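Local coordinates for transposon Tn7 transposition protein tnsA (Escherichia coli, PDB 1T0F), which forms the Tn7 transposase together with TnsB and, as a restriction enzyme-like, metal-dependent endonuclease, makes the 5'-strand breaks, at residues L151-R154 with Y155-K159; E170-P173 with V174-E177. One frame throughout, in Å; residues are numbered along the deposited sequence.

Contact 1: L151-R154 with Y155-K159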
ATOM      1  N   LEU A 151      -8.167  16.911  -6.468  1.00 19.82           N
ATOM      2  CA  LEU A 151      -8.373  16.420  -7.836  1.00 20.99           C
ATOM      3  C   LEU A 151      -8.722  14.934  -7.781  1.00 19.89           C
ATOM      4  O   LEU A 151      -9.664  14.465  -8.431  1.00 18.33           O
ATOM      5  CB  LEU A 151      -7.100  16.584  -8.668  1.00 21.72           C
ATOM      6  CG  LEU A 151      -6.671  18.003  -9.048  1.00 25.66           C
ATOM      7  CD1 LEU A 151      -5.375  17.932  -9.853  1.00 23.94           C
ATOM      8  CD2 LEU A 151      -7.781  18.683  -9.858  1.00 25.95           C
ATOM      9  N   GLU A 152      -7.931  14.201  -7.006  1.00 19.25           N
ATOM     10  CA  GLU A 152      -8.113  12.763  -6.840  1.00 19.20           C
ATOM     11  C   GLU A 152      -9.470  12.461  -6.203  1.00 19.13           C
ATOM     12  O   GLU A 152     -10.170  11.531  -6.616  1.00 18.61           O
ATOM     13  CB  GLU A 152      -6.982  12.206  -5.968  1.00 19.69           C
ATOM     14  CG  GLU A 152      -6.955  10.690  -5.876  1.00 20.99           C
ATOM     15  CD  GLU A 152      -5.794  10.172  -5.043  1.00 23.44           C
ATOM     16  OE1 GLU A 152      -4.998  10.993  -4.527  1.00 22.78           O
ATOM     17  OE2 GLU A 152      -5.680   8.937  -4.908  1.00 22.23           O
ATOM     18  N   ARG A 153      -9.837  13.247  -5.193  1.00 19.61           N
ATOM     19  CA  ARG A 153     -11.113  13.045  -4.517  1.00 20.73           C
ATOM     20  C   ARG A 153     -12.257  13.175  -5.513  1.00 20.69           C
ATOM     21  O   ARG A 153     -13.140  12.316  -5.575  1.00 19.93           O
ATOM     22  CB  ARG A 153     -11.295  14.065  -3.393  1.00 20.74           C
ATOM     23  CG  ARG A 153     -12.569  13.853  -2.575  1.00 23.10           C
ATOM     24  CD  ARG A 153     -12.824  15.040  -1.646  1.00 22.11           C
ATOM     25  NE  ARG A 153     -13.292  16.223  -2.371  1.00 22.02           N
ATOM     26  CZ  ARG A 153     -14.529  16.379  -2.836  1.00 25.50           C
ATOM     27  NH1 ARG A 153     -15.444  15.430  -2.657  1.00 26.73           N
ATOM     28  NH2 ARG A 153     -14.855  17.484  -3.491  1.00 25.38           N
ATOM     29  N   ARG A 154     -12.237  14.249  -6.299  1.00 19.69           N
ATOM     30  CA  ARG A 154     -13.279  14.482  -7.293  1.00 20.47           C
ATOM     31  C   ARG A 154     -13.338  13.374  -8.334  1.00 18.15           C
ATOM     32  O   ARG A 154     -14.422  12.989  -8.775  1.00 20.35           O
ATOM     33  CB  ARG A 154     -13.055  15.832  -7.987  1.00 21.02           C
ATOM     34  CG  ARG A 154     -13.243  17.013  -7.059  1.00 23.04           C
ATOM     35  CD  ARG A 154     -13.139  18.335  -7.812  1.00 26.40           C
ATOM     36  NE  ARG A 154     -13.352  19.470  -6.919  1.00 27.76           N
ATOM     37  CZ  ARG A 154     -14.158  20.492  -7.191  1.00 31.06           C
ATOM     38  NH1 ARG A 154     -14.828  20.524  -8.335  1.00 29.93           N
ATOM     39  NH2 ARG A 154     -14.303  21.478  -6.315  1.00 32.06           N
ATOM     40  N   TYR A 155     -12.175  12.867  -8.720  1.00 18.05           N
ATOM     41  CA  TYR A 155     -12.091  11.797  -9.709  1.00 20.85           C
ATOM     42  C   TYR A 155     -12.902  10.586  -9.256  1.00 20.97           C
ATOM     43  O   TYR A 155     -13.788  10.106  -9.967  1.00 20.73           O
ATOM     44  CB  TYR A 155     -10.636  11.366  -9.901  1.00 22.12           C
ATOM     45  CG  TYR A 155     -10.444  10.294 -10.957  1.00 26.76           C
ATOM     46  CD1 TYR A 155     -10.315  10.635 -12.305  1.00 27.56           C
ATOM     47  CD2 TYR A 155     -10.398   8.941 -10.612  1.00 25.51           C
ATOM     48  CE1 TYR A 155     -10.140   9.660 -13.281  1.00 27.67           C
ATOM     49  CE2 TYR A 155     -10.228   7.954 -11.586  1.00 27.17           C
ATOM     50  CZ  TYR A 155     -10.098   8.329 -12.920  1.00 28.79           C
ATOM     51  OH  TYR A 155      -9.905   7.383 -13.896  1.00 30.75           O
ATOM     52  N   TRP A 156     -12.585  10.078  -8.073  1.00 20.26           N
ATOM     53  CA  TRP A 156     -13.307   8.915  -7.569  1.00 20.29           C
ATOM     54  C   TRP A 156     -14.766   9.219  -7.230  1.00 21.10           C
ATOM     55  O   TRP A 156     -15.632   8.347  -7.361  1.00 21.92           O
ATOM     56  CB  TRP A 156     -12.559   8.331  -6.375  1.00 18.13           C
ATOM     57  CG  TRP A 156     -11.257   7.749  -6.797  1.00 18.64           C
ATOM     58  CD1 TRP A 156     -10.014   8.227  -6.520  1.00 17.86           C
ATOM     59  CD2 TRP A 156     -11.069   6.598  -7.630  1.00 21.96           C
ATOM     60  NE1 TRP A 156      -9.057   7.447  -7.126  1.00 19.72           N
ATOM     61  CE2 TRP A 156      -9.679   6.441  -7.815  1.00 20.93           C
ATOM     62  CE3 TRP A 156     -11.942   5.687  -8.239  1.00 22.29           C
ATOM     63  CZ2 TRP A 156      -9.139   5.411  -8.584  1.00 21.49           C
ATOM     64  CZ3 TRP A 156     -11.403   4.663  -9.005  1.00 23.73           C
ATOM     65  CH2 TRP A 156     -10.014   4.533  -9.170  1.00 22.61           C
ATOM     66  N   GLN A 157     -15.056  10.445  -6.805  1.00 20.76           N
ATOM     67  CA  GLN A 157     -16.443  10.790  -6.511  1.00 25.26           C
ATOM     68  C   GLN A 157     -17.242  10.663  -7.803  1.00 27.17           C
ATOM     69  O   GLN A 157     -18.378  10.180  -7.809  1.00 26.43           O
ATOM     70  CB  GLN A 157     -16.554  12.217  -5.978  1.00 29.00           C
ATOM     71  CG  GLN A 157     -17.988  12.720  -5.947  1.00 34.33           C
ATOM     72  CD  GLN A 157     -18.105  14.129  -5.423  1.00 38.91           C
ATOM     73  OE1 GLN A 157     -17.975  14.370  -4.224  1.00 41.05           O
ATOM     74  NE2 GLN A 157     -18.346  15.075  -6.322  1.00 41.30           N
ATOM     75  N   GLN A 158     -16.628  11.097  -8.897  1.00 27.38           N
ATOM     76  CA  GLN A 158     -17.233  11.036 -10.226  1.00 29.47           C
ATOM     77  C   GLN A 158     -17.523   9.575 -10.594  1.00 28.75           C
ATOM     78  O   GLN A 158     -18.559   9.269 -11.181  1.00 27.43           O
ATOM     79  CB  GLN A 158     -16.262  11.648 -11.236  1.00 32.80           C
ATOM     80  CG  GLN A 158     -16.861  12.067 -12.560  1.00 39.85           C
ATOM     81  CD  GLN A 158     -15.842  12.795 -13.424  1.00 44.06           C
ATOM     82  OE1 GLN A 158     -15.039  12.170 -14.121  1.00 47.17           O
ATOM     83  NE2 GLN A 158     -15.854  14.123 -13.360  1.00 44.00           N
ATOM     84  N   LYS A 159     -16.603   8.681 -10.234  1.00 28.04           N
ATOM     85  CA  LYS A 159     -16.734   7.248 -10.518  1.00 27.56           C
ATOM     86  C   LYS A 159     -17.635   6.531  -9.506  1.00 26.74           C
ATOM     87  O   LYS A 159     -17.918   5.338  -9.648  1.00 24.63           O
ATOM     88  CB  LYS A 159     -15.356   6.581 -10.502  1.00 30.20           C
ATOM     89  CG  LYS A 159     -14.364   7.111 -11.530  1.00 34.68           C
ATOM     90  CD  LYS A 159     -14.783   6.760 -12.940  1.00 40.09           C
ATOM     91  CE  LYS A 159     -13.719   7.175 -13.944  1.00 43.22           C
ATOM     92  NZ  LYS A 159     -13.451   8.641 -13.905  1.00 46.51           N
TER
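Leu151 to Arg154 and Tyr155 to Lys159 are successive turns of one alpha helix, joined by four i to i+4 backbone bonds. Leu151 O accepts from Tyr155 N, Glu152 O from Trp156 N, Arg153 O from Gln157 N and Arg154 O from Gln158 N. The bond from Trp156 N to Glu152 O is long at 3.2 Å but almost straight, with an N-H...O angle of 171°.

On one side of the helix Glu152 slants across the Trp156 indole near CD1 and NE1, touching it with its CG. Its chain is extended, and Glu152 CG sits 4.0 Å from Trp156 CD1. Trp156 CD1 also lies 3.3 Å from Glu152 O. The carboxylate and the ring are steeply inclined to each other. Both polar ends turn to Thr116: its OG1 is hydrogen-bonded to Glu152 OE2 and to Trp156 NE1. Gln133 NE2 is hydrogen-bonded to Glu152 OE2, and Gln133 is a magnesium-binding residue. Glu152 is thus a buried second-shell residue, consistent with a part in positioning Gln133. The helix is the crossover of a beta-alpha-beta unit, between strands 129-134 and 163-166 of the PDDEXK-type nuclease domain.

Within the second turn, Tyr155 CD2 stands 3.8 Å above the Trp156 ring, over its centre. Lys159 NZ lies over one face of the Tyr155 ring, offset toward its rim, and forms a salt bridge with Asp92.

At the surface, Arg153 and Gln157 run side by side. Arg153 starts out extended and bends at chi3 (73°), which turns its guanidinium along the helix toward the glutamine. Arg153 NH1 gives a bent hydrogen bond of 3.2 Å to Gln157 OE1. The donor stands above the amide plane, and the two flat groups are 71° apart. Glu150 OE2 forms salt bridges with both Arg153 NH2 and Arg154 NE. Arg154 NH2 reaches an acidic side chain of the other protein's chain.

Contact 2: E170-P173 with V174-E177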
ATOM      1  N   GLU A 170      -2.717   6.040  11.033  1.00 22.42           N
ATOM      2  CA  GLU A 170      -3.769   5.026  10.956  1.00 22.79           C
ATOM      3  C   GLU A 170      -3.201   3.621  11.028  1.00 24.15           C
ATOM      4  O   GLU A 170      -3.948   2.642  10.978  1.00 22.78           O
ATOM      5  CB  GLU A 170      -4.576   5.169   9.664  1.00 20.78           C
ATOM      6  CG  GLU A 170      -5.603   6.296   9.699  1.00 21.88           C
ATOM      7  CD  GLU A 170      -4.968   7.644   9.920  1.00 23.37           C
ATOM      8  OE1 GLU A 170      -4.217   8.098   9.032  1.00 23.01           O
ATOM      9  OE2 GLU A 170      -5.216   8.248  10.985  1.00 24.62           O
ATOM     10  N   ILE A 171      -1.883   3.513  11.138  1.00 24.36           N
ATOM     11  CA  ILE A 171      -1.275   2.194  11.209  1.00 28.81           C
ATOM     12  C   ILE A 171      -1.400   1.650  12.614  1.00 31.13           C
ATOM     13  O   ILE A 171      -0.980   2.291  13.572  1.00 32.13           O
ATOM     14  CB  ILE A 171       0.214   2.220  10.812  1.00 28.04           C
ATOM     15  CG1 ILE A 171       0.353   2.789   9.398  1.00 29.65           C
ATOM     16  CG2 ILE A 171       0.785   0.807  10.839  1.00 28.58           C
ATOM     17  CD1 ILE A 171      -0.485   2.053   8.374  1.00 32.26           C
ATOM     18  N   ASN A 172      -1.999   0.470  12.725  1.00 35.02           N
ATOM     19  CA  ASN A 172      -2.167  -0.179  14.015  1.00 36.99           C
ATOM     20  C   ASN A 172      -0.790  -0.266  14.668  1.00 37.45           C
ATOM     21  O   ASN A 172       0.198  -0.581  14.007  1.00 38.19           O
ATOM     22  CB  ASN A 172      -2.768  -1.570  13.816  1.00 39.14           C
ATOM     23  CG  ASN A 172      -2.894  -2.338  15.113  1.00 39.58           C
ATOM     24  OD1 ASN A 172      -1.900  -2.779  15.683  1.00 41.64           O
ATOM     25  ND2 ASN A 172      -4.120  -2.491  15.589  1.00 39.66           N
ATOM     26  N   PRO A 173      -0.709   0.028  15.976  1.00 37.13           N
ATOM     27  CA  PRO A 173       0.526   0.008  16.768  1.00 35.22           C
ATOM     28  C   PRO A 173       1.304  -1.312  16.742  1.00 33.90           C
ATOM     29  O   PRO A 173       2.531  -1.312  16.765  1.00 32.58           O
ATOM     30  CB  PRO A 173       0.039   0.359  18.172  1.00 37.17           C
ATOM     31  CG  PRO A 173      -1.156   1.212  17.911  1.00 38.17           C
ATOM     32  CD  PRO A 173      -1.847   0.456  16.807  1.00 37.79           C
ATOM     33  N   VAL A 174       0.591  -2.431  16.710  1.00 32.79           N
ATOM     34  CA  VAL A 174       1.249  -3.731  16.679  1.00 30.65           C
ATOM     35  C   VAL A 174       1.778  -3.975  15.270  1.00 28.65           C
ATOM     36  O   VAL A 174       2.827  -4.584  15.093  1.00 25.76           O
ATOM     37  CB  VAL A 174       0.280  -4.871  17.066  1.00 31.40           C
ATOM     38  CG1 VAL A 174       0.976  -6.213  16.919  1.00 30.98           C
ATOM     39  CG2 VAL A 174      -0.195  -4.685  18.503  1.00 33.08           C
ATOM     40  N   VAL A 175       1.041  -3.496  14.269  1.00 27.00           N
ATOM     41  CA  VAL A 175       1.462  -3.655  12.881  1.00 25.69           C
ATOM     42  C   VAL A 175       2.764  -2.885  12.707  1.00 26.22           C
ATOM     43  O   VAL A 175       3.709  -3.363  12.081  1.00 26.31           O
ATOM     44  CB  VAL A 175       0.404  -3.087  11.905  1.00 24.44           C
ATOM     45  CG1 VAL A 175       0.955  -3.067  10.475  1.00 23.01           C
ATOM     46  CG2 VAL A 175      -0.857  -3.927  11.972  1.00 22.98           C
ATOM     47  N   LYS A 176       2.804  -1.693  13.291  1.00 27.08           N
ATOM     48  CA  LYS A 176       3.969  -0.831  13.228  1.00 28.34           C
ATOM     49  C   LYS A 176       5.197  -1.524  13.827  1.00 28.69           C
ATOM     50  O   LYS A 176       6.266  -1.535  13.221  1.00 26.53           O
ATOM     51  CB  LYS A 176       3.674   0.474  13.972  1.00 30.81           C
ATOM     52  CG  LYS A 176       4.729   1.552  13.805  1.00 36.02           C
ATOM     53  CD  LYS A 176       4.167   2.934  14.155  1.00 39.73           C
ATOM     54  CE  LYS A 176       3.013   3.322  13.224  1.00 42.51           C
ATOM     55  NZ  LYS A 176       2.532   4.731  13.409  1.00 43.50           N
ATOM     56  N   GLU A 177       5.047  -2.113  15.012  1.00 28.70           N
ATOM     57  CA  GLU A 177       6.185  -2.786  15.632  1.00 29.53           C
ATOM     58  C   GLU A 177       6.628  -4.004  14.829  1.00 25.79           C
ATOM     59  O   GLU A 177       7.820  -4.315  14.773  1.00 24.93           O
ATOM     60  CB  GLU A 177       5.870  -3.166  17.092  1.00 33.39           C
ATOM     61  CG  GLU A 177       4.553  -3.884  17.330  1.00 40.79           C
ATOM     62  CD  GLU A 177       4.700  -5.399  17.485  1.00 45.50           C
ATOM     63  OE1 GLU A 177       5.556  -5.850  18.283  1.00 48.51           O
ATOM     64  OE2 GLU A 177       3.946  -6.138  16.821  1.00 45.06           O
TER
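Asn172 OD1 caps the first turn of the helix by accepting from two backbone amides. Val174 N is 2.7 Å from Asn172 OD1. The second bond, from Val175 N to Asn172 OD1, is weak at 3.3 Å. The Val174 donor is tilted 22° from the amide plane of the asparagine. Asn172 is the N-cap residue. Its CG stands opposite the backbone N (chi1 177°), which lets OD1 fold back over the start of the helix. With an alanine at this position OD1 is gone, and the amides of Val174 and Val175 would probably lose their cap, leaving the helix start less firmly held.

The backbone adds two bonds. Lys176 N gives a 2.9 Å bond to Asn172 O. Glu177 N bonds to Pro173 O at 3.2 Å, and Glu177 CG lies close to the same oxygen. Pro173 has no amide hydrogen and fills the first position of the helix, where no such donor is needed.

Apolar contacts lie next to the cap. Val175 CG2 rests 3.6 Å from Asn172 CB, and the two side chains cross at about a right angle. The other methyl, Val175 CG1, is 3.9 Å from Ile171 CG2. Lys176 bends at chi3 (-62°), which brings Lys176 CE alongside Ile171 CB at 3.9 Å. Its amine goes on to the backbone carbonyl of Asp168. The lysine thus closes back over the loop that leads into its own helix.

Further out, Tyr249 touches both Asn172 and Val175, and Ile248 adds to the cover of Val175. The loop follows strand 163-166 and opens helix 173-183, while Ile171 packs on Leu65 and Ala68 of helix 64-75.

Contact 1 comes first along the chain, in the last turns of helix 143-159. Strand 163-166, an outermost strand of the four-stranded mixed sheet within this chain, follows it, and contact 2 then forms the start of helix 173-183. Their centres are 29 Å apart and their nearest atoms about 14 Å, so they do not touch. Contact 1 belongs to the TnsA-like endonuclease N-terminal family, contact 2 to the C-terminal one. The side chain of Glu152 comes within about 7 Å of the magnesium ion, that of Ile171 within about 12 Å. In sequence they lie on either side of strand 163-166, before the chain runs on through helix 173-183.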